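Local coordinates for protein deoxyribodipyrimidine photo-lyase (PDB 3UMV) that uses light and a bound flavin cofactor to split UV-induced cyclobutane pyrimidine dimers in DNA, a repair that plants need to survive UV-B, at residues 329-334 and 433-438; 411-416 and 439-444. All coordinates share one frame; numbering follows the deposited sequence.

Interaction 1: residues 329-334 and 433-438. With FAD (flavin-adenine dinucleotide), chain I.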
# COMPACT_ATOMS: atom_id res chain seq x y z
N ASN A 329 -2.83 11.12 2.21
CA ASN A 329 -3.46 12.43 2.34
C ASN A 329 -4.45 12.64 1.21
O ASN A 329 -5.61 13.00 1.44
CB ASN A 329 -2.39 13.52 2.34
CG ASN A 329 -2.98 14.91 2.21
OD1 ASN A 329 -3.03 15.46 1.12
ND2 ASN A 329 -3.45 15.46 3.32
N PHE A 330 -4.01 12.38 -0.02
CA PHE A 330 -4.84 12.65 -1.17
C PHE A 330 -6.07 11.75 -1.20
O PHE A 330 -7.19 12.23 -1.35
CB PHE A 330 -4.05 12.52 -2.46
CG PHE A 330 -4.88 12.71 -3.68
CD1 PHE A 330 -5.27 13.99 -4.09
CD2 PHE A 330 -5.28 11.63 -4.44
CE1 PHE A 330 -6.04 14.17 -5.22
CE2 PHE A 330 -6.06 11.81 -5.59
CZ PHE A 330 -6.43 13.07 -5.97
N CYS A 331 -5.87 10.45 -1.06
CA CYS A 331 -7.01 9.55 -1.12
C CYS A 331 -7.99 9.76 0.04
O CYS A 331 -9.20 9.62 -0.12
CB CYS A 331 -6.55 8.09 -1.21
SG CYS A 331 -5.60 7.70 -2.68
N TYR A 332 -7.48 10.13 1.22
CA TYR A 332 -8.34 10.36 2.38
C TYR A 332 -9.26 11.57 2.19
O TYR A 332 -10.43 11.51 2.55
CB TYR A 332 -7.48 10.51 3.64
CG TYR A 332 -8.28 10.78 4.89
CD1 TYR A 332 -8.99 9.75 5.52
CD2 TYR A 332 -8.32 12.04 5.47
CE1 TYR A 332 -9.72 9.98 6.66
CE2 TYR A 332 -9.05 12.27 6.62
CZ TYR A 332 -9.74 11.23 7.21
OH TYR A 332 -10.48 11.44 8.35
N TYR A 333 -8.75 12.64 1.58
CA TYR A 333 -9.50 13.89 1.46
C TYR A 333 -10.19 14.08 0.11
O TYR A 333 -11.10 14.90 0.00
CB TYR A 333 -8.63 15.12 1.76
CG TYR A 333 -8.29 15.30 3.21
CD1 TYR A 333 -9.28 15.56 4.15
CD2 TYR A 333 -6.97 15.22 3.66
CE1 TYR A 333 -8.97 15.73 5.49
CE2 TYR A 333 -6.66 15.39 5.00
CZ TYR A 333 -7.66 15.64 5.91
OH TYR A 333 -7.37 15.81 7.24
N GLN A 334 -9.74 13.35 -0.91
CA GLN A 334 -10.32 13.42 -2.25
C GLN A 334 -11.05 12.11 -2.57
O GLN A 334 -10.42 11.12 -2.98
CB GLN A 334 -9.22 13.73 -3.28
CG GLN A 334 -9.69 13.77 -4.76
CD GLN A 334 -10.95 14.60 -4.98
OE1 GLN A 334 -12.07 14.08 -4.91
NE2 GLN A 334 -10.78 15.90 -5.25
N GLY A 433 -0.65 3.75 -5.73
CA GLY A 433 -0.90 3.36 -7.11
C GLY A 433 -1.84 4.32 -7.80
O GLY A 433 -1.58 4.76 -8.93
N TYR A 434 -2.95 4.64 -7.14
CA TYR A 434 -3.87 5.62 -7.67
C TYR A 434 -3.15 6.94 -7.84
O TYR A 434 -3.27 7.59 -8.89
CB TYR A 434 -5.07 5.81 -6.74
CG TYR A 434 -5.92 4.56 -6.63
CD1 TYR A 434 -5.95 3.81 -5.48
CD2 TYR A 434 -6.70 4.15 -7.70
CE1 TYR A 434 -6.72 2.67 -5.38
CE2 TYR A 434 -7.50 3.02 -7.61
CZ TYR A 434 -7.50 2.29 -6.45
OH TYR A 434 -8.30 1.17 -6.37
N VAL A 435 -2.39 7.33 -6.83
CA VAL A 435 -1.70 8.61 -6.87
C VAL A 435 -0.59 8.65 -7.94
O VAL A 435 -0.41 9.67 -8.60
CB VAL A 435 -1.24 9.10 -5.47
CG1 VAL A 435 -0.30 10.34 -5.56
CG2 VAL A 435 -2.48 9.46 -4.66
N GLY A 436 0.14 7.55 -8.11
CA GLY A 436 1.15 7.45 -9.16
C GLY A 436 0.56 7.64 -10.55
O GLY A 436 1.09 8.39 -11.37
N CYS A 437 -0.56 6.96 -10.81
CA CYS A 437 -1.25 7.10 -12.09
C CYS A 437 -1.76 8.52 -12.28
O CYS A 437 -1.63 9.10 -13.37
CB CYS A 437 -2.40 6.09 -12.20
SG CYS A 437 -1.82 4.37 -12.30
N MET A 438 -2.32 9.09 -11.20
CA MET A 438 -2.79 10.47 -11.25
C MET A 438 -1.64 11.47 -11.43
O MET A 438 -1.81 12.48 -12.09
CB MET A 438 -3.61 10.81 -10.00
CG MET A 438 -4.92 10.09 -9.91
SD MET A 438 -6.23 10.82 -10.92
CE MET A 438 -6.67 12.25 -9.92
PA FAD I . 11.99 2.90 -3.28
O1A FAD I . 12.58 3.88 -4.25
O2A FAD I . 13.00 2.08 -2.53
O5B FAD I . 11.04 3.70 -2.28
C5B FAD I . 10.86 3.30 -0.94
C4B FAD I . 9.41 3.54 -0.51
O4B FAD I . 9.02 4.90 -0.66
C3B FAD I . 8.43 2.77 -1.39
O3B FAD I . 8.29 1.44 -0.96
C2B FAD I . 7.17 3.56 -1.17
O2B FAD I . 6.63 3.24 0.10
C1B FAD I . 7.69 4.97 -1.10
N9A FAD I . 7.62 5.62 -2.42
C8A FAD I . 8.60 5.70 -3.37
N7A FAD I . 8.10 6.40 -4.42
C5A FAD I . 6.82 6.75 -4.15
C6A FAD I . 5.83 7.47 -4.84
N6A FAD I . 6.08 8.06 -6.01
N1A FAD I . 4.59 7.66 -4.26
C2A FAD I . 4.34 7.16 -3.01
N3A FAD I . 5.30 6.45 -2.33
C4A FAD I . 6.52 6.27 -2.89
N1 FAD I . 3.63 2.60 -5.32
C2 FAD I . 3.03 1.59 -4.63
O2 FAD I . 3.40 1.39 -3.48
N3 FAD I . 2.01 0.86 -5.22
C4 FAD I . 1.61 1.12 -6.52
O4 FAD I . 0.71 0.45 -7.03
C4X FAD I . 2.23 2.15 -7.20
N5 FAD I . 1.88 2.45 -8.50
C5X FAD I . 2.49 3.50 -9.17
C6 FAD I . 2.11 3.82 -10.48
C7 FAD I . 2.73 4.87 -11.15
C7M FAD I . 2.29 5.20 -12.55
C8 FAD I . 3.74 5.60 -10.51
C8M FAD I . 4.44 6.74 -11.18
C9 FAD I . 4.12 5.26 -9.22
C9A FAD I . 3.49 4.22 -8.55
N10 FAD I . 3.88 3.90 -7.26
C10 FAD I . 3.24 2.88 -6.61
C1' FAD I . 4.98 4.66 -6.54
C2' FAD I . 6.41 4.06 -6.73
O2' FAD I . 6.75 3.77 -8.10
C3' FAD I . 6.67 2.78 -5.91
O3' FAD I . 6.30 3.01 -4.58
C4' FAD I . 8.13 2.33 -5.94
O4' FAD I . 8.53 2.09 -7.28
C5' FAD I . 8.26 1.08 -5.08
O5' FAD I . 9.48 0.39 -5.21
P FAD I . 10.52 0.41 -3.99
O1P FAD I . 9.84 0.02 -2.69
O2P FAD I . 11.70 -0.47 -4.32
O3P FAD I . 10.92 1.97 -4.09
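Phe-330 and Val-435 meet between a segment of helix 310-333 and one of helix 431-442. The two short segments are inclined by 100°, and their axes come no closer than 10.3 Å. The side chains of Phe-330, Val-435, Cys-331 and Met-438 fill this gap. Phe-330 has CG anti to its own nitrogen (chi1 177°), which carries the ring out toward the second helix. Val-435 answers with one methyl branch: its CG2 lies 3.5 Å from CD2 of Phe-330, oblique to the ring. The same methyl also reaches Cys-331, whose SG is 4.1 Å away. CG2 is thus shared by two residues that follow each other in the chain. At the far end of the ring, Met-438 bends at both chi2 and chi3, and its CE comes within 4.0 Å of CZ of Phe-330. One face of the ring carries CB of Gln-334, just past the helix end.

Another side of helix 431-442 lies against FAD. Gly-433 and Gly-436 have no side chains, so the backbone lies directly on the flavin. CA of Gly-433 is 3.2 Å from N5 of FAD, and CA of Gly-436 is 3.5 Å from C8. No hydrogen bond joins the two segments. Between them the contact is apolar and buried, so van der Waals packing and no directional bond sets how they sit against each other.

Interaction 2: residues 411-416 and 439-444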
# COMPACT_ATOMS: atom_id res chain seq x y z
N GLU A 411 -9.32 10.26 -19.30
CA GLU A 411 -10.08 9.35 -18.43
C GLU A 411 -9.87 7.87 -18.82
O GLU A 411 -9.68 7.02 -17.94
CB GLU A 411 -11.57 9.74 -18.38
CG GLU A 411 -12.46 8.84 -17.48
CD GLU A 411 -12.27 9.06 -15.97
OE1 GLU A 411 -12.88 8.30 -15.18
OE2 GLU A 411 -11.52 9.96 -15.57
N GLU A 412 -9.90 7.58 -20.12
CA GLU A 412 -9.59 6.23 -20.60
C GLU A 412 -8.16 5.82 -20.25
O GLU A 412 -7.91 4.68 -19.87
CB GLU A 412 -9.80 6.12 -22.11
CG GLU A 412 -9.44 4.75 -22.69
CD GLU A 412 -10.43 3.67 -22.32
OE1 GLU A 412 -11.54 4.02 -21.86
OE2 GLU A 412 -10.11 2.47 -22.48
N ALA A 413 -7.22 6.75 -20.39
CA ALA A 413 -5.82 6.49 -20.03
C ALA A 413 -5.70 6.13 -18.55
O ALA A 413 -5.06 5.14 -18.18
CB ALA A 413 -4.95 7.70 -20.35
N LEU A 414 -6.33 6.95 -17.71
CA LEU A 414 -6.29 6.76 -16.26
C LEU A 414 -6.87 5.40 -15.88
O LEU A 414 -6.30 4.67 -15.07
CB LEU A 414 -7.06 7.88 -15.57
CG LEU A 414 -7.00 8.04 -14.05
CD1 LEU A 414 -5.54 8.24 -13.60
CD2 LEU A 414 -7.85 9.25 -13.67
N SER A 415 -8.01 5.07 -16.48
CA SER A 415 -8.68 3.80 -16.20
C SER A 415 -7.80 2.61 -16.59
O SER A 415 -7.73 1.60 -15.89
CB SER A 415 -10.01 3.73 -16.95
OG SER A 415 -10.65 2.49 -16.73
N THR A 416 -7.14 2.73 -17.73
CA THR A 416 -6.29 1.64 -18.21
C THR A 416 -5.04 1.48 -17.34
O THR A 416 -4.67 0.35 -16.98
CB THR A 416 -5.95 1.82 -19.71
OG1 THR A 416 -7.15 1.65 -20.47
CG2 THR A 416 -4.96 0.79 -20.15
N TRP A 439 -0.49 11.20 -10.83
CA TRP A 439 0.65 12.10 -11.03
C TRP A 439 1.02 12.11 -12.51
O TRP A 439 1.25 13.16 -13.12
CB TRP A 439 1.85 11.65 -10.19
CG TRP A 439 3.07 12.51 -10.33
CD1 TRP A 439 3.44 13.57 -9.53
CD2 TRP A 439 4.11 12.39 -11.31
NE1 TRP A 439 4.63 14.10 -9.97
CE2 TRP A 439 5.06 13.40 -11.06
CE3 TRP A 439 4.33 11.52 -12.39
CZ2 TRP A 439 6.20 13.56 -11.84
CZ3 TRP A 439 5.47 11.69 -13.16
CH2 TRP A 439 6.38 12.70 -12.89
N SER A 440 1.05 10.93 -13.10
CA SER A 440 1.54 10.75 -14.47
C SER A 440 0.59 11.34 -15.49
O SER A 440 1.01 12.03 -16.42
CB SER A 440 1.73 9.26 -14.74
OG SER A 440 2.68 8.73 -13.84
N ILE A 441 -0.69 11.06 -15.31
CA ILE A 441 -1.67 11.29 -16.36
C ILE A 441 -2.39 12.63 -16.16
O ILE A 441 -2.77 13.28 -17.13
CB ILE A 441 -2.64 10.08 -16.45
CG1 ILE A 441 -1.87 8.87 -16.95
CG2 ILE A 441 -3.86 10.37 -17.34
CD1 ILE A 441 -2.64 7.58 -16.96
N CYS A 442 -2.51 13.07 -14.90
CA CYS A 442 -3.31 14.24 -14.53
C CYS A 442 -2.50 15.30 -13.77
O CYS A 442 -3.07 16.24 -13.23
CB CYS A 442 -4.52 13.84 -13.68
SG CYS A 442 -5.57 12.69 -14.50
N GLY A 443 -1.19 15.12 -13.74
CA GLY A 443 -0.28 16.06 -13.10
C GLY A 443 -0.50 16.27 -11.61
O GLY A 443 -0.11 17.29 -11.06
N LEU A 444 -1.12 15.30 -10.94
CA LEU A 444 -1.38 15.41 -9.51
C LEU A 444 -0.06 15.57 -8.77
O LEU A 444 0.90 14.86 -9.06
CB LEU A 444 -2.12 14.16 -9.01
CG LEU A 444 -2.49 14.14 -7.51
CD1 LEU A 444 -3.38 15.32 -7.16
CD2 LEU A 444 -3.13 12.82 -7.09
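The flat group met by Ile-441 is a peptide, not a ring: its CD1 stands over one face of the bond between Ala-413 and Leu-414. It is 3.6 Å from O of Ala-413 and 3.8 Å from CA of Leu-414. The indole of Trp-439 points elsewhere and has OG of Ser-440 at its edge, in plane. Ile-441 reaches across with an extended chain (chi2 174°), which puts the terminal methyl on the backbone of helix 410-424. CB of Ala-413 is 4.1 Å from that methyl. The branch methyl CG2 of Ile-441 is 4.2 Å from CB of Ala-413 and slightly farther from CB of Leu-414.

Helices 410-424 and 431-442 are successive helices of the helical FAD-binding part of the photolyase fold. The FAD-binding residues Asn-421 and Asp-427 lie between these two segments in the chain. Helix 393-405 packs nearby and brings Ile-403 onto Ala-413. It also carries Trp-399, a predicted electron-transfer site whose side chain is about 7 Å from that of Ile-441.

Next to Ile-441, Cys-442 adds a sulfur contact: its SG is 4.2 Å from CD2 of Leu-414. Gly-443, with a positive phi of 61°, has left helical backbone angles.

Interactions 1 and 2 are both buried and share helix 431-442. Interaction 1 packs it against the distant helix 310-333, and interaction 2 packs its C-terminal end against the preceding helix 410-424. Interaction 1 lies deeper, its centre about 11 Å from the centre of the chain, against about 19 Å for interaction 2. Both are apolar, but 329-334 brings an aromatic ring, whereas 411-416 offers small and aliphatic groups and bare backbone. The contacts also touch each other. SD of Met-438 packs on CD2 of Leu-414 at 3.6 Å. Leu-444 lies against the Phe-330 ring, and its N probably hydrogen-bonds to O of Met-438.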